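Local coordinates for glucose 1-dehydrogenase (Haloferax mediterranei, PDB 2B5W), which catalyses the zinc-dependent oxidation of D-glucose to D-glucono-1,5-lactone, and of several other aldoses, preferring NADP(+) to NAD(+) as electron acceptor, at residues L148-E160 / V302-F316. The protein carries 1 engineered substitution. Sequence-based numbering, arbitrary orientation.
With K (potassium ion), chain F; NAP (NADP nicotinamide-adenine-dinucleotide phosphate), chain I.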
loop_
_atom_site.group_PDB
_atom_site.type_symbol
_atom_site.label_atom_id
_atom_site.label_comp_id
_atom_site.label_asym_id
_atom_site.label_seq_id
_atom_site.Cartn_x
_atom_site.Cartn_y
_atom_site.Cartn_z
ATOM N N LEU A 148 -11.727 18.091 -18.371
ATOM C CA LEU A 148 -10.728 17.058 -18.187
ATOM C C LEU A 148 -9.951 17.270 -16.895
ATOM O O LEU A 148 -9.255 16.357 -16.448
ATOM C CB LEU A 148 -9.731 17.028 -19.334
ATOM C CG LEU A 148 -10.281 16.602 -20.696
ATOM C CD1 LEU A 148 -9.157 16.612 -21.704
ATOM C CD2 LEU A 148 -10.930 15.272 -20.616
ATOM N N ILE A 149 -10.080 18.440 -16.282
ATOM C CA ILE A 149 -9.321 18.723 -15.024
ATOM C C ILE A 149 -9.774 17.769 -13.906
ATOM O O ILE A 149 -8.933 17.209 -13.198
ATOM C CB ILE A 149 -9.472 20.186 -14.636
ATOM C CG1 ILE A 149 -8.855 21.107 -15.669
ATOM C CG2 ILE A 149 -8.946 20.436 -13.240
ATOM C CD1 ILE A 149 -7.388 20.824 -15.941
ATOM N N GLU A 150 -11.075 17.524 -13.730
ATOM C CA GLU A 150 -11.465 16.577 -12.706
ATOM C C GLU A 150 -10.933 15.165 -12.929
ATOM O O GLU A 150 -10.345 14.580 -12.022
ATOM C CB GLU A 150 -13.006 16.600 -12.463
ATOM C CG GLU A 150 -13.442 15.875 -11.186
ATOM C CD GLU A 150 -13.647 14.396 -11.341
ATOM O OE1 GLU A 150 -13.601 13.904 -12.499
ATOM O OE2 GLU A 150 -13.840 13.673 -10.320
ATOM N N PRO A 151 -11.088 14.543 -14.105
ATOM C CA PRO A 151 -10.483 13.230 -14.310
ATOM C C PRO A 151 -8.969 13.210 -14.115
ATOM O O PRO A 151 -8.451 12.267 -13.530
ATOM C CB PRO A 151 -10.847 12.891 -15.766
ATOM C CG PRO A 151 -11.846 13.810 -16.159
ATOM C CD PRO A 151 -11.994 14.936 -15.197
ATOM N N ILE A 152 -8.274 14.227 -14.621
ATOM C CA ILE A 152 -6.809 14.308 -14.405
ATOM C C ILE A 152 -6.515 14.307 -12.896
ATOM O O ILE A 152 -5.591 13.626 -12.432
ATOM C CB ILE A 152 -6.168 15.516 -15.125
ATOM C CG1 ILE A 152 -6.274 15.371 -16.660
ATOM C CG2 ILE A 152 -4.667 15.634 -14.747
ATOM C CD1 ILE A 152 -5.906 16.605 -17.416
ATOM N N SER A 153 -7.320 15.060 -12.148
ATOM C CA SER A 153 -7.144 15.162 -10.687
ATOM C C SER A 153 -7.284 13.839 -9.956
ATOM O O SER A 153 -6.629 13.633 -8.918
ATOM C CB SER A 153 -8.079 16.229 -10.075
ATOM O OG SER A 153 -9.397 15.784 -9.890
ATOM N N ILE A 154 -8.184 12.985 -10.431
ATOM C CA ILE A 154 -8.356 11.638 -9.887
ATOM C C ILE A 154 -7.003 10.920 -9.937
ATOM O O ILE A 154 -6.576 10.300 -8.968
ATOM C CB ILE A 154 -9.444 10.856 -10.645
ATOM C CG1 ILE A 154 -10.832 11.466 -10.422
ATOM C CG2 ILE A 154 -9.364 9.396 -10.291
ATOM C CD1 ILE A 154 -11.305 11.464 -9.019
ATOM N N THR A 155 -6.346 10.955 -11.091
ATOM C CA THR A 155 -5.041 10.346 -11.227
ATOM C C THR A 155 -3.986 11.051 -10.405
ATOM O O THR A 155 -3.129 10.392 -9.831
ATOM C CB THR A 155 -4.664 10.280 -12.712
ATOM O OG1 THR A 155 -5.600 9.353 -13.300
ATOM C CG2 THR A 155 -3.263 9.708 -12.905
ATOM N N GLU A 156 -4.038 12.362 -10.336
ATOM C CA GLU A 156 -3.046 13.073 -9.535
ATOM C C GLU A 156 -3.118 12.580 -8.080
ATOM O O GLU A 156 -2.081 12.401 -7.445
ATOM C CB GLU A 156 -3.254 14.571 -9.583
ATOM C CG GLU A 156 -3.079 15.238 -10.930
ATOM C CD GLU A 156 -1.650 15.413 -11.410
ATOM O OE1 GLU A 156 -0.681 15.011 -10.714
ATOM O OE2 GLU A 156 -1.515 15.966 -12.501
ATOM N N LYS A 157 -4.317 12.399 -7.535
ATOM C CA LYS A 157 -4.410 11.911 -6.166
ATOM C C LYS A 157 -3.878 10.483 -6.049
ATOM O O LYS A 157 -3.121 10.160 -5.138
ATOM C CB LYS A 157 -5.848 11.952 -5.630
ATOM C CG LYS A 157 -5.948 11.310 -4.235
ATOM C CD LYS A 157 -7.340 11.253 -3.641
ATOM C CE LYS A 157 -7.364 10.283 -2.454
ATOM N NZ LYS A 157 -8.643 10.339 -1.748
ATOM N N ALA A 158 -4.288 9.601 -6.966
ATOM C CA ALA A 158 -3.898 8.227 -6.866
ATOM C C ALA A 158 -2.387 8.089 -6.943
ATOM O O ALA A 158 -1.810 7.302 -6.210
ATOM C CB ALA A 158 -4.599 7.367 -7.939
ATOM N N LEU A 159 -1.750 8.829 -7.849
ATOM C CA LEU A 159 -0.293 8.790 -7.969
ATOM C C LEU A 159 0.324 9.351 -6.683
ATOM O O LEU A 159 1.314 8.827 -6.185
ATOM C CB LEU A 159 0.200 9.572 -9.191
ATOM C CG LEU A 159 -0.318 9.064 -10.541
ATOM C CD1 LEU A 159 0.236 9.864 -11.689
ATOM C CD2 LEU A 159 -0.021 7.605 -10.750
ATOM N N GLU A 160 -0.242 10.430 -6.139
ATOM C CA GLU A 160 0.312 10.979 -4.886
ATOM C C GLU A 160 0.382 9.895 -3.793
ATOM O O GLU A 160 1.417 9.733 -3.120
ATOM C CB GLU A 160 -0.524 12.152 -4.397
ATOM C CG GLU A 160 0.134 12.906 -3.242
ATOM C CD GLU A 160 -0.719 14.013 -2.643
ATOM O OE1 GLU A 160 -1.958 13.880 -2.576
ATOM O OE2 GLU A 160 -0.102 14.958 -2.112
ATOM N N VAL A 302 -9.794 7.166 -4.142
ATOM C CA VAL A 302 -11.057 7.682 -4.671
ATOM C C VAL A 302 -11.105 9.174 -4.542
ATOM O O VAL A 302 -10.543 9.757 -3.590
ATOM C CB VAL A 302 -12.263 6.973 -4.053
ATOM C CG1 VAL A 302 -12.355 7.181 -2.547
ATOM C CG2 VAL A 302 -13.542 7.370 -4.751
ATOM N N ASN A 303 -11.756 9.830 -5.506
ATOM C CA ASN A 303 -11.973 11.260 -5.463
ATOM C C ASN A 303 -10.630 11.999 -5.547
ATOM O O ASN A 303 -9.607 11.417 -5.974
ATOM C CB ASN A 303 -12.869 11.592 -4.235
ATOM C CG ASN A 303 -13.472 12.999 -4.268
ATOM O OD1 ASN A 303 -14.295 13.340 -5.153
ATOM N ND2 ASN A 303 -13.112 13.797 -3.304
ATOM N N SER A 304 -10.622 13.270 -5.190
ATOM C CA SER A 304 -9.480 14.168 -5.312
ATOM C C SER A 304 -9.865 15.476 -4.705
ATOM O O SER A 304 -11.066 15.746 -4.488
ATOM C CB SER A 304 -9.061 14.339 -6.801
ATOM O OG SER A 304 -10.159 14.864 -7.562
ATOM N N HIS A 305 -8.874 16.322 -4.422
ATOM C CA HIS A 305 -9.175 17.608 -3.829
ATOM C C HIS A 305 -8.348 18.719 -4.443
ATOM O O HIS A 305 -7.700 18.543 -5.478
ATOM C CB HIS A 305 -9.026 17.565 -2.296
ATOM C CG HIS A 305 -9.902 18.563 -1.599
ATOM N ND1 HIS A 305 -11.246 18.693 -1.883
ATOM C CD2 HIS A 305 -9.604 19.522 -0.681
ATOM C CE1 HIS A 305 -11.747 19.665 -1.133
ATOM N NE2 HIS A 305 -10.768 20.188 -0.401
ATOM N N VAL A 306 -8.478 19.924 -3.888
ATOM C CA VAL A 306 -8.028 21.136 -4.535
ATOM C C VAL A 306 -6.596 21.041 -5.055
ATOM O O VAL A 306 -6.349 21.425 -6.186
ATOM C CB VAL A 306 -8.224 22.361 -3.635
ATOM C CG1 VAL A 306 -7.525 23.588 -4.201
ATOM C CG2 VAL A 306 -9.720 22.638 -3.460
ATOM N N GLU A 307 -5.655 20.561 -4.252
ATOM C CA GLU A 307 -4.261 20.504 -4.715
ATOM C C GLU A 307 -4.108 19.633 -5.959
ATOM O O GLU A 307 -3.221 19.870 -6.777
ATOM C CB GLU A 307 -3.366 19.949 -3.617
ATOM C CG GLU A 307 -3.194 20.873 -2.433
ATOM C CD GLU A 307 -2.270 20.281 -1.365
ATOM O OE1 GLU A 307 -1.541 19.285 -1.656
ATOM O OE2 GLU A 307 -2.282 20.813 -0.231
ATOM N N HIS A 308 -4.939 18.607 -6.065
ATOM C CA HIS A 308 -4.874 17.704 -7.217
ATOM C C HIS A 308 -5.432 18.360 -8.461
ATOM O O HIS A 308 -4.946 18.121 -9.573
ATOM C CB HIS A 308 -5.654 16.418 -6.928
ATOM C CG HIS A 308 -5.236 15.741 -5.675
ATOM N ND1 HIS A 308 -6.089 15.515 -4.610
ATOM C CD2 HIS A 308 -4.009 15.310 -5.282
ATOM C CE1 HIS A 308 -5.401 14.944 -3.632
ATOM N NE2 HIS A 308 -4.140 14.803 -4.018
ATOM N N PHE A 309 -6.455 19.193 -8.294
ATOM C CA PHE A 309 -7.012 19.964 -9.403
ATOM C C PHE A 309 -5.987 21.009 -9.877
ATOM O O PHE A 309 -5.797 21.207 -11.069
ATOM C CB PHE A 309 -8.331 20.691 -9.022
ATOM C CG PHE A 309 -9.546 19.801 -8.897
ATOM C CD1 PHE A 309 -9.641 18.831 -7.905
ATOM C CD2 PHE A 309 -10.622 19.942 -9.777
ATOM C CE1 PHE A 309 -10.732 17.986 -7.779
ATOM C CE2 PHE A 309 -11.772 19.122 -9.620
ATOM C CZ PHE A 309 -11.820 18.129 -8.650
ATOM N N GLU A 310 -5.272 21.653 -8.951
ATOM C CA GLU A 310 -4.200 22.576 -9.348
ATOM C C GLU A 310 -3.072 21.867 -10.112
ATOM O O GLU A 310 -2.628 22.333 -11.151
ATOM C CB GLU A 310 -3.644 23.330 -8.126
ATOM C CG GLU A 310 -4.618 24.308 -7.504
ATOM C CD GLU A 310 -4.072 24.940 -6.199
ATOM O OE1 GLU A 310 -2.949 24.653 -5.785
ATOM O OE2 GLU A 310 -4.851 25.667 -5.589
ATOM N N ALA A 311 -2.661 20.698 -9.609
ATOM C CA ALA A 311 -1.619 19.903 -10.228
ATOM C C ALA A 311 -2.062 19.503 -11.625
ATOM O O ALA A 311 -1.273 19.550 -12.562
ATOM C CB ALA A 311 -1.297 18.703 -9.409
ATOM N N ALA A 312 -3.341 19.160 -11.763
ATOM C CA ALA A 312 -3.902 18.811 -13.089
ATOM C C ALA A 312 -3.727 19.886 -14.125
ATOM O O ALA A 312 -3.519 19.573 -15.302
ATOM C CB ALA A 312 -5.399 18.444 -12.968
ATOM N N THR A 313 -3.837 21.174 -13.753
ATOM C CA THR A 313 -3.637 22.243 -14.712
ATOM C C THR A 313 -2.245 22.246 -15.317
ATOM O O THR A 313 -2.066 22.535 -16.511
ATOM C CB THR A 313 -3.995 23.662 -14.203
ATOM O OG1 THR A 313 -3.048 24.110 -13.173
ATOM C CG2 THR A 313 -5.395 23.675 -13.595
ATOM N N VAL A 314 -1.229 21.976 -14.482
ATOM C CA VAL A 314 0.131 21.915 -14.944
ATOM C C VAL A 314 0.351 20.674 -15.837
ATOM O O VAL A 314 0.948 20.772 -16.906
ATOM C CB VAL A 314 1.082 21.906 -13.708
ATOM C CG1 VAL A 314 2.535 21.678 -14.123
ATOM C CG2 VAL A 314 0.990 23.227 -12.957
ATOM N N THR A 315 -0.165 19.541 -15.395
ATOM C CA THR A 315 -0.045 18.323 -16.177
ATOM C C THR A 315 -0.725 18.473 -17.530
ATOM O O THR A 315 -0.191 18.079 -18.568
ATOM C CB THR A 315 -0.613 17.176 -15.399
ATOM O OG1 THR A 315 0.193 16.933 -14.227
ATOM C CG2 THR A 315 -0.589 15.852 -16.244
ATOM N N PHE A 316 -1.903 19.109 -17.542
ATOM C CA PHE A 316 -2.614 19.355 -18.806
ATOM C C PHE A 316 -1.746 20.020 -19.871
ATOM O O PHE A 316 -1.741 19.628 -21.026
ATOM C CB PHE A 316 -3.834 20.221 -18.519
ATOM C CG PHE A 316 -4.660 20.555 -19.734
ATOM C CD1 PHE A 316 -4.340 21.577 -20.527
ATOM C CD2 PHE A 316 -5.829 19.860 -19.970
ATOM C CE1 PHE A 316 -5.109 21.879 -21.653
ATOM C CE2 PHE A 316 -6.624 20.170 -21.063
ATOM C CZ PHE A 316 -6.261 21.179 -21.876
HETATM K K K F . 2.749 15.770 -13.883
HETATM P PA NAP I . -14.743 2.677 -18.524
HETATM O O1A NAP I . -15.861 1.771 -18.321
HETATM O O2A NAP I . -14.982 3.697 -19.646
HETATM O O5B NAP I . -13.424 1.889 -18.882
HETATM C C5B NAP I . -13.080 0.636 -18.357
HETATM C C4B NAP I . -12.305 0.009 -19.495
HETATM O O4B NAP I . -11.698 -1.165 -19.004
HETATM C C3B NAP I . -13.181 -0.376 -20.703
HETATM O O3B NAP I . -12.763 0.245 -21.908
HETATM C C2B NAP I . -13.055 -1.899 -20.769
HETATM O O2B NAP I . -12.928 -2.430 -22.078
HETATM C C1B NAP I . -11.784 -2.162 -19.999
HETATM N N9A NAP I . -11.809 -3.465 -19.364
HETATM C C8A NAP I . -12.730 -3.920 -18.449
HETATM N N7A NAP I . -12.403 -5.182 -18.111
HETATM C C5A NAP I . -11.301 -5.553 -18.846
HETATM C C6A NAP I . -10.531 -6.717 -18.932
HETATM N N6A NAP I . -10.835 -7.843 -18.252
HETATM N N1A NAP I . -9.451 -6.752 -19.783
HETATM C C2A NAP I . -9.097 -5.649 -20.531
HETATM N N3A NAP I . -9.851 -4.490 -20.460
HETATM C C4A NAP I . -10.916 -4.444 -19.623
HETATM O O3 NAP I . -14.514 3.594 -17.241
HETATM P PN NAP I . -13.534 4.856 -16.984
HETATM O O1N NAP I . -12.243 4.728 -17.719
HETATM O O2N NAP I . -14.271 6.160 -17.009
HETATM O O5D NAP I . -13.341 4.320 -15.491
HETATM C C5D NAP I . -12.469 3.241 -15.218
HETATM C C4D NAP I . -12.725 2.680 -13.821
HETATM O O4D NAP I . -12.379 3.691 -12.870
HETATM C C3D NAP I . -14.187 2.312 -13.555
HETATM O O3D NAP I . -14.280 1.108 -12.821
HETATM C C2D NAP I . -14.696 3.504 -12.751
HETATM O O2D NAP I . -15.822 3.251 -11.952
HETATM C C1D NAP I . -13.449 3.861 -11.941
HETATM N N1N NAP I . -13.337 5.257 -11.501
HETATM C C2N NAP I . -12.946 5.417 -10.207
HETATM C C3N NAP I . -12.721 6.675 -9.724
HETATM C C7N NAP I . -12.120 6.744 -8.351
HETATM O O7N NAP I . -12.113 8.045 -7.855
HETATM N N7N NAP I . -11.667 5.615 -7.741
HETATM C C4N NAP I . -12.922 7.818 -10.508
HETATM C C5N NAP I . -13.310 7.637 -11.830
HETATM C C6N NAP I . -13.491 6.341 -12.332
HETATM P P2B NAP I . -14.245 -2.897 -22.964
HETATM O O1X NAP I . -15.072 -1.775 -23.325
HETATM O O2X NAP I . -13.595 -3.603 -24.172
HETATM O O3X NAP I . -15.057 -3.907 -22.145
#
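His308 is a knob of helix 306-316 set among Ser153, Glu156, Lys157 and Glu160 of helix 149-160, a knobs-into-holes contact between two helices of the Rossmann-type nucleotide-binding domain of this member of the zinc-containing alcohol dehydrogenase family. The short helix segments cross at 110°, their axes 7.9 Å apart at closest approach. The imidazole is gripped at both nitrogens: NE2 donates almost straight (171°) to Glu160 OE1, 2.8 Å away and in the ring plane, while ND1 accepts the backbone N-H of His305, the N-cap residue. With its rotation so fixed, the ring offers a face to Lys157 CB, which sits above its centre in a CH-pi contact. Replacing His308 by an alanine is likely to leave the Glu160 carboxylate without this mate and open a gap under the Lys157 methylenes.

Lysine suits its position because its long aliphatic chain covers the His308 ring while its ammonium reaches a backbone carbonyl beyond: with CG anti to the backbone N (chi1 175°) and the rest extended, NZ arrives 2.7 Å from Val302 O. NZ also forms a salt bridge with Asp105. The neighbouring Asn303, part of the NADP(+) and substrate sites, gives its backbone N-H to the nicotinamide amide oxygen O7N (3.0 Å), so the lysine ties helix 149-160 to a cofactor-binding segment.

Small residues let the helices come close. Ala312 CB presses on Ile152 CG2 at 3.4 Å, tighter than usual for carbons. Ser153 CB makes a CH-pi contact over one face of Phe309, whose CZ touches the CG of Glu150, a residue of the catalytic zinc and substrate sites. The buried Ser153 OG receives a hydrogen bond from Ser304 OG and donates to Glu150 O within its own helix.

Further along both helices, Thr315 OG1 donates to the syn lone pair of Glu156 OE2 (2.6 Å) and also ligates a potassium ion at 2.8 Å.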